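Local coordinates for fimbrial subunit type 1 (Actinomyces oris, PDB 3UXF), which forms the shaft of type 1 fimbriae on the bacterial surface as their major structural subunit, a secreted pilin anchored to the cell wall, at residues Val189-Ala194 / Tyr430-Lys435; Ile220-Val225 / Phe328-Asn333; Lys231-Glu236 / Leu300-Asp305. One frame throughout, in Å; residues are numbered along the deposited sequence.

Contact 1. Residues Val189-Ala194 / Tyr430-Lys435; sequences VTDKPA and YVNGAK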
# COMPACT_ATOMS: atom_id res chain seq x y z
N VAL A 189 2.57 -6.65 4.16
CA VAL A 189 3.69 -7.26 4.86
C VAL A 189 3.23 -8.60 5.41
O VAL A 189 2.08 -8.75 5.86
CB VAL A 189 4.22 -6.36 6.00
CG1 VAL A 189 3.15 -6.10 7.06
CG2 VAL A 189 5.45 -6.98 6.68
N THR A 190 4.11 -9.60 5.36
CA THR A 190 3.83 -10.86 6.00
C THR A 190 4.86 -11.04 7.10
O THR A 190 6.03 -11.23 6.80
CB THR A 190 3.96 -12.03 5.00
OG1 THR A 190 3.05 -11.81 3.90
CG2 THR A 190 3.60 -13.35 5.67
N ASP A 191 4.42 -10.92 8.35
CA ASP A 191 5.32 -11.12 9.48
C ASP A 191 4.74 -12.07 10.49
O ASP A 191 5.29 -12.23 11.56
CB ASP A 191 5.65 -9.78 10.13
CG ASP A 191 4.40 -8.98 10.49
OD1 ASP A 191 3.36 -9.62 10.65
OD2 ASP A 191 4.45 -7.73 10.57
N LYS A 192 3.65 -12.75 10.12
CA LYS A 192 3.22 -13.88 10.96
C LYS A 192 4.36 -14.92 11.20
O LYS A 192 4.48 -15.45 12.31
CB LYS A 192 1.96 -14.55 10.37
CG LYS A 192 1.35 -15.61 11.29
CD LYS A 192 0.10 -16.23 10.68
CE LYS A 192 -1.04 -15.26 10.68
NZ LYS A 192 -2.33 -15.84 10.12
N PRO A 193 5.21 -15.19 10.20
CA PRO A 193 6.36 -16.08 10.42
C PRO A 193 7.48 -15.47 11.24
O PRO A 193 8.47 -16.19 11.47
CB PRO A 193 6.87 -16.36 9.01
CG PRO A 193 5.70 -16.11 8.13
CD PRO A 193 4.97 -14.94 8.77
N ALA A 194 7.35 -14.23 11.67
CA ALA A 194 8.44 -13.56 12.38
C ALA A 194 8.01 -13.02 13.76
O ALA A 194 8.18 -11.85 14.06
CB ALA A 194 9.00 -12.42 11.48
N TYR A 430 -1.31 -7.51 16.41
CA TYR A 430 -1.00 -6.74 15.21
C TYR A 430 -0.07 -7.60 14.38
O TYR A 430 1.08 -7.84 14.75
CB TYR A 430 -0.35 -5.40 15.55
CG TYR A 430 -0.52 -4.34 14.49
CD1 TYR A 430 -1.42 -3.30 14.66
CD2 TYR A 430 0.22 -4.38 13.32
CE1 TYR A 430 -1.58 -2.33 13.69
CE2 TYR A 430 0.07 -3.40 12.34
CZ TYR A 430 -0.83 -2.38 12.54
OH TYR A 430 -0.99 -1.41 11.58
N VAL A 431 -0.58 -8.09 13.26
CA VAL A 431 0.17 -9.01 12.43
C VAL A 431 -0.18 -8.82 10.97
O VAL A 431 -1.30 -8.43 10.63
CB VAL A 431 -0.11 -10.46 12.85
CG1 VAL A 431 -1.59 -10.78 12.68
CG2 VAL A 431 0.75 -11.43 12.07
N ASN A 432 0.78 -9.09 10.10
CA ASN A 432 0.57 -8.97 8.67
C ASN A 432 0.03 -7.60 8.25
O ASN A 432 -0.71 -7.49 7.28
CB ASN A 432 -0.32 -10.10 8.15
CG ASN A 432 0.38 -11.45 8.16
OD1 ASN A 432 1.60 -11.52 8.29
ND2 ASN A 432 -0.39 -12.52 8.02
N GLY A 433 0.40 -6.56 9.00
CA GLY A 433 0.11 -5.21 8.60
C GLY A 433 -1.22 -4.69 9.05
O GLY A 433 -1.60 -3.59 8.63
N ALA A 434 -1.90 -5.45 9.91
CA ALA A 434 -3.19 -4.98 10.40
C ALA A 434 -3.39 -5.34 11.84
O ALA A 434 -2.95 -6.39 12.31
CB ALA A 434 -4.28 -5.55 9.55
N LYS A 435 -4.11 -4.48 12.56
CA LYS A 435 -4.59 -4.83 13.89
C LYS A 435 -5.52 -6.03 13.82
O LYS A 435 -6.42 -6.07 12.95
CB LYS A 435 -5.38 -3.62 14.44
CG LYS A 435 -5.95 -3.80 15.86
CD LYS A 435 -4.87 -3.62 16.92
CE LYS A 435 -5.41 -3.86 18.35
NZ LYS A 435 -6.21 -2.70 18.87
O HOH W 1 -0.15 -6.26 5.04
O HOH W 2 2.36 -6.31 11.10
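The side chain of Asn432 points its OD1 into the backbone of Thr190 to Lys192, where it collects two amide hydrogens. Asp191 N, 2.9 Å from Asn432 OD1, lies nearly in line with the C=O (C=O...N 164°), although the bond is bent at its hydrogen (139°). Lys192 N reaches the same Asn432 OD1 at 3.0 Å, tilted from the amide plane. The exchange is reciprocal, since Asn432 N donates to Asp191 OD1 at 2.7 Å on the syn side of the carboxylate. With CG set between its own N and carbonyl carbon (chi1 53°), Asp191 turns that oxygen across the gap. Here two reverse turns meet: a type I turn from Asp191 to Ala194, following the edge strand 185-190, and a type I' hairpin turn from Val431 to Ala434 in the prealbumin-like domain. Asp191 OD2 is held by Ser351 on strand 344-362 and by a water that also accepts from Gly433 N. Beside the polar core, Val431 CG2 rests 3.7 Å from Lys192 CA, alongside the start of the lysine chain. Val189 CG1 comes within 3.4 Å of Gly433 N, against the glycine backbone, and a second water links Val189 N to Asn432 O.

Contact 2. Residues Ile220-Val225 / Phe328-Asn333; sequences IKRYEV and FTWDPN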
# COMPACT_ATOMS: atom_id res chain seq x y z
N ILE A 220 4.57 1.36 -22.76
CA ILE A 220 4.99 2.05 -21.54
C ILE A 220 6.48 2.35 -21.65
O ILE A 220 7.28 1.48 -22.01
CB ILE A 220 4.73 1.15 -20.33
CG1 ILE A 220 3.23 1.02 -20.09
CG2 ILE A 220 5.47 1.74 -19.10
CD1 ILE A 220 2.80 -0.25 -19.27
N LYS A 221 6.85 3.60 -21.38
CA LYS A 221 8.23 4.04 -21.56
C LYS A 221 9.07 4.01 -20.28
O LYS A 221 10.29 3.97 -20.33
CB LYS A 221 8.28 5.44 -22.16
CG LYS A 221 7.46 5.58 -23.43
CD LYS A 221 8.10 4.85 -24.59
CE LYS A 221 7.65 5.43 -25.91
NZ LYS A 221 6.81 6.65 -25.73
N ARG A 222 8.40 4.04 -19.14
CA ARG A 222 9.07 3.95 -17.85
C ARG A 222 8.13 3.34 -16.83
O ARG A 222 6.97 3.72 -16.74
CB ARG A 222 9.54 5.33 -17.37
CG ARG A 222 10.20 5.29 -16.00
CD ARG A 222 10.68 6.66 -15.55
NE ARG A 222 11.53 6.58 -14.37
CZ ARG A 222 11.85 7.61 -13.59
NH1 ARG A 222 11.38 8.82 -13.87
NH2 ARG A 222 12.64 7.44 -12.54
N TYR A 223 8.63 2.37 -16.08
CA TYR A 223 7.85 1.73 -15.04
C TYR A 223 8.77 1.30 -13.92
O TYR A 223 9.52 0.34 -14.05
CB TYR A 223 7.07 0.53 -15.60
CG TYR A 223 5.94 0.07 -14.71
CD1 TYR A 223 4.65 0.53 -14.91
CD2 TYR A 223 6.17 -0.81 -13.67
CE1 TYR A 223 3.61 0.11 -14.10
CE2 TYR A 223 5.14 -1.24 -12.86
CZ TYR A 223 3.87 -0.78 -13.07
OH TYR A 223 2.84 -1.20 -12.26
N GLU A 224 8.72 2.04 -12.82
CA GLU A 224 9.56 1.75 -11.67
C GLU A 224 8.73 1.66 -10.40
O GLU A 224 7.84 2.47 -10.16
CB GLU A 224 10.65 2.81 -11.52
CG GLU A 224 11.65 2.82 -12.67
CD GLU A 224 12.59 4.01 -12.65
OE1 GLU A 224 12.62 4.73 -11.64
OE2 GLU A 224 13.29 4.22 -13.66
N VAL A 225 9.03 0.65 -9.59
CA VAL A 225 8.41 0.47 -8.29
C VAL A 225 9.50 0.75 -7.27
O VAL A 225 10.53 0.08 -7.26
CB VAL A 225 7.87 -0.96 -8.11
CG1 VAL A 225 7.31 -1.14 -6.71
CG2 VAL A 225 6.81 -1.25 -9.16
N PHE A 328 8.46 13.13 -12.64
CA PHE A 328 9.04 12.09 -11.79
C PHE A 328 10.55 12.15 -11.88
O PHE A 328 11.18 11.47 -12.70
CB PHE A 328 8.53 10.70 -12.20
CG PHE A 328 7.02 10.56 -12.15
CD1 PHE A 328 6.32 10.65 -10.95
CD2 PHE A 328 6.30 10.35 -13.32
CE1 PHE A 328 4.93 10.53 -10.91
CE2 PHE A 328 4.90 10.21 -13.29
CZ PHE A 328 4.23 10.30 -12.09
N THR A 329 11.16 12.97 -11.03
CA THR A 329 12.60 13.19 -11.15
C THR A 329 13.45 12.17 -10.40
O THR A 329 14.66 12.19 -10.50
CB THR A 329 12.99 14.59 -10.68
OG1 THR A 329 12.50 14.79 -9.36
CG2 THR A 329 12.35 15.65 -11.62
N TRP A 330 12.81 11.25 -9.67
CA TRP A 330 13.53 10.14 -9.07
C TRP A 330 14.64 9.56 -9.92
O TRP A 330 14.44 9.22 -11.08
CB TRP A 330 12.55 9.02 -8.74
CG TRP A 330 13.18 7.80 -8.12
CD1 TRP A 330 13.29 6.56 -8.67
CD2 TRP A 330 13.77 7.72 -6.81
NE1 TRP A 330 13.91 5.70 -7.79
CE2 TRP A 330 14.22 6.39 -6.64
CE3 TRP A 330 13.98 8.64 -5.79
CZ2 TRP A 330 14.84 5.96 -5.48
CZ3 TRP A 330 14.59 8.19 -4.62
CH2 TRP A 330 15.01 6.87 -4.48
N ASP A 331 15.82 9.41 -9.33
CA ASP A 331 16.91 8.72 -9.98
C ASP A 331 17.32 7.56 -9.06
O ASP A 331 17.82 7.79 -7.96
CB ASP A 331 18.10 9.66 -10.13
CG ASP A 331 19.31 8.98 -10.71
OD1 ASP A 331 19.35 7.73 -10.84
OD2 ASP A 331 20.26 9.72 -11.04
N PRO A 332 17.05 6.32 -9.47
CA PRO A 332 17.22 5.19 -8.54
C PRO A 332 18.63 5.07 -7.98
O PRO A 332 18.84 4.49 -6.92
CB PRO A 332 16.93 3.95 -9.40
CG PRO A 332 16.20 4.46 -10.60
CD PRO A 332 16.42 5.93 -10.75
N ASN A 333 19.59 5.59 -8.74
CA ASN A 333 20.98 5.51 -8.35
C ASN A 333 21.42 6.70 -7.53
O ASN A 333 22.48 6.67 -6.94
CB ASN A 333 21.86 5.40 -9.61
CG ASN A 333 21.89 4.01 -10.16
OD1 ASN A 333 22.35 3.09 -9.49
ND2 ASN A 333 21.35 3.83 -11.36
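Arg222 NH2 serves two acceptors at once, Trp330 O across the contact and Glu224 OE1 within its own segment. The bond from Arg222 NH2 to Trp330 O measures 2.9 Å and leaves the guanidinium plane by 19°. Its neighbour Arg222 NH1 donates at 2.9 Å to Phe328 O, close to that plane. An extended chain, begun with CG anti to the backbone N (chi1 178°), carries the head out to the two carbonyls. Glu224 takes the guanidinium side-on: Arg222 NE meets Glu224 OE2 at 3.0 Å, from above the carboxylate plane, completing a two-nitrogen salt bridge. Glu224 OE1 also lies 3.6 Å from Trp330 CD1, at the edge of the indole, while Pro332 CG touches it from another direction at 3.7 Å. Gln274 binds Glu224 OE2 and Thr272 binds Trp330 NE1, both from strand 269-275. The segment 328-333 belongs to the long irregular connection between strands 312-321 and 344-362, close to the calcium bound by Asp147 and Asn327. One arginine thus satisfies two backbone carbonyls of a connection without regular structure, and the carboxylate of Glu224 both fixes the guanidinium's rotation and probably balances its charge.

Contact 3. Residues Lys231-Glu236 / Leu300-Asp305; sequences KRIKKE and LNAKFD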
# COMPACT_ATOMS: atom_id res chain seq x y z
N LYS A 231 16.38 1.65 7.38
CA LYS A 231 17.79 1.30 7.38
C LYS A 231 18.17 0.04 8.16
O LYS A 231 19.27 -0.49 7.97
CB LYS A 231 18.62 2.47 7.89
CG LYS A 231 18.61 3.64 6.95
CD LYS A 231 19.90 4.42 7.08
CE LYS A 231 19.98 5.45 5.96
NZ LYS A 231 21.25 6.22 5.98
N ARG A 232 17.26 -0.51 8.98
CA ARG A 232 17.53 -1.79 9.62
C ARG A 232 17.46 -3.02 8.69
O ARG A 232 17.93 -4.09 9.05
CB ARG A 232 16.59 -2.00 10.82
CG ARG A 232 16.82 -1.05 11.95
CD ARG A 232 15.68 -1.10 12.96
NE ARG A 232 14.49 -0.40 12.42
CZ ARG A 232 13.42 -0.06 13.14
NH1 ARG A 232 13.35 -0.37 14.43
NH2 ARG A 232 12.37 0.56 12.56
N ILE A 233 16.90 -2.87 7.47
CA ILE A 233 16.81 -3.95 6.50
C ILE A 233 18.13 -4.04 5.72
O ILE A 233 18.72 -3.01 5.40
CB ILE A 233 15.64 -3.65 5.54
CG1 ILE A 233 14.35 -3.76 6.37
CG2 ILE A 233 15.63 -4.64 4.38
CD1 ILE A 233 13.09 -3.18 5.65
N LYS A 234 18.56 -5.25 5.43
CA LYS A 234 19.76 -5.47 4.62
C LYS A 234 19.41 -5.20 3.16
O LYS A 234 18.84 -6.05 2.47
CB LYS A 234 20.30 -6.89 4.81
CG LYS A 234 20.82 -7.19 6.20
CD LYS A 234 21.49 -8.56 6.20
CE LYS A 234 21.97 -8.93 7.60
NZ LYS A 234 23.05 -8.00 8.00
N LYS A 235 19.77 -4.03 2.65
CA LYS A 235 19.34 -3.72 1.29
C LYS A 235 20.03 -4.53 0.21
O LYS A 235 19.53 -4.67 -0.90
CB LYS A 235 19.47 -2.22 1.03
CG LYS A 235 20.91 -1.78 0.76
CD LYS A 235 20.92 -0.29 0.53
CE LYS A 235 22.10 0.20 -0.31
NZ LYS A 235 23.34 0.16 0.51
N GLU A 236 21.16 -5.15 0.57
CA GLU A 236 21.91 -6.00 -0.35
C GLU A 236 21.38 -7.43 -0.41
O GLU A 236 21.90 -8.26 -1.12
CB GLU A 236 23.41 -6.00 0.02
CG GLU A 236 23.81 -6.92 1.21
CD GLU A 236 23.44 -6.39 2.58
OE1 GLU A 236 22.97 -5.24 2.68
OE2 GLU A 236 23.73 -7.12 3.55
N LEU A 300 9.68 -8.50 -1.88
CA LEU A 300 10.99 -8.19 -1.30
C LEU A 300 11.13 -9.01 -0.05
O LEU A 300 10.21 -9.04 0.78
CB LEU A 300 11.12 -6.69 -1.00
CG LEU A 300 11.03 -5.77 -2.23
CD1 LEU A 300 11.19 -4.29 -1.78
CD2 LEU A 300 12.06 -6.17 -3.30
N ASN A 301 12.27 -9.67 0.11
CA ASN A 301 12.47 -10.52 1.28
C ASN A 301 13.42 -9.80 2.23
O ASN A 301 14.65 -9.83 2.04
CB ASN A 301 13.03 -11.85 0.80
CG ASN A 301 12.08 -12.55 -0.16
OD1 ASN A 301 10.97 -13.02 0.22
ND2 ASN A 301 12.52 -12.69 -1.41
N ALA A 302 12.86 -9.15 3.24
CA ALA A 302 13.62 -8.30 4.12
C ALA A 302 14.35 -9.13 5.17
O ALA A 302 13.75 -9.97 5.82
CB ALA A 302 12.71 -7.30 4.80
N LYS A 303 15.64 -8.87 5.32
CA LYS A 303 16.46 -9.62 6.25
C LYS A 303 17.12 -8.66 7.20
O LYS A 303 17.35 -7.49 6.85
CB LYS A 303 17.58 -10.30 5.47
CG LYS A 303 17.12 -11.30 4.41
CD LYS A 303 16.62 -12.57 4.99
CE LYS A 303 16.54 -13.69 3.93
NZ LYS A 303 15.40 -13.61 2.92
N PHE A 304 17.47 -9.15 8.39
CA PHE A 304 18.01 -8.33 9.46
C PHE A 304 19.23 -9.01 10.08
O PHE A 304 19.35 -10.21 10.03
CB PHE A 304 16.97 -8.16 10.58
CG PHE A 304 15.64 -7.61 10.08
CD1 PHE A 304 15.46 -6.26 9.93
CD2 PHE A 304 14.61 -8.49 9.78
CE1 PHE A 304 14.23 -5.75 9.44
CE2 PHE A 304 13.38 -8.00 9.30
CZ PHE A 304 13.21 -6.64 9.14
N ASP A 305 20.07 -8.22 10.74
CA ASP A 305 20.97 -8.85 11.71
C ASP A 305 20.09 -9.39 12.83
O ASP A 305 19.11 -8.72 13.23
CB ASP A 305 21.92 -7.81 12.29
CG ASP A 305 22.93 -7.33 11.27
OD1 ASP A 305 23.38 -8.16 10.44
OD2 ASP A 305 23.27 -6.13 11.31
O HOH W 3 19.49 -5.32 10.83
O HOH W 4 16.84 -7.74 3.12
O HOH W 5 21.99 -4.87 9.02
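The loop 231-236 runs beside the end of strand 295-302 and the residues after it, joined to them by one direct backbone bond, Lys234 N to Lys303 O, at 2.9 Å and nearly straight (166°). The CA of Ile233 also faces Lys303 O in a longer C-H...O contact. Ile233 carries the apolar part of the contact with both its branches. CG1 packs 3.7 Å from Phe304 CE1, the two side chains lying side by side and pointing the same way, while Ile233 CG2 meets Ala302 CB at 4.0 Å. The torsion of Ile233 (chi1 -67°) sets CG2 anti to the backbone N and CG1 beside it, which divides the branches between the two neighbours. The Phe304 ring also brings CD1 to 3.4 Å from Arg232 O. On the outer side, the Lys234 chain passes over Lys303 O and then bends at its last torsion (chi4 -66°), its CE lying beside the backbone carbon of Phe304. The ammonium thereby reaches Asp305 OD1 in a salt bridge, modelled shorter than is usual, so its exact length is doubtful; the two side chains cross at about a right angle. Solvent extends the join: one water accepts from Asp305 N and donates to Arg232 O, and another accepts from Lys303 N at 2.7 Å beside Lys234 O. The guanidinium of Arg232 turns elsewhere, to a salt bridge with Asp230 and the carbonyls of Asn309 and Asp313. Structurally, the loop 231-236 is a crossover between sheets, leaving strand 224-229 in one and leading to strand 241-245 in the other. Strand 295-302 lies between 241-245 and 201-208, and from the latter Tyr203 packs on both Ile233 and Ala302, while Ile201 touches Phe304.

Contacts 1, 2 and 3 illustrate how an elongated pilin built of beta domains is tied together at its loops. In sequence they are enclosed one within another: contact 1 spans the widest interval, contact 2 falls inside it and contact 3 inside contact 2. Contacts 1 and 3 both reach the five-stranded sheet containing 185-190, 201-208 and 295-302, with centres about 16 Å apart. Contact 2, about 29 Å from contact 1 and 22 Å from contact 3 between centres, lies at the opposite end of strand 224-229 from the loop of contact 3. Contacts 2 and 3 thus secure connections of the middle region, whereas contact 1 joins it to the prealbumin-like domain.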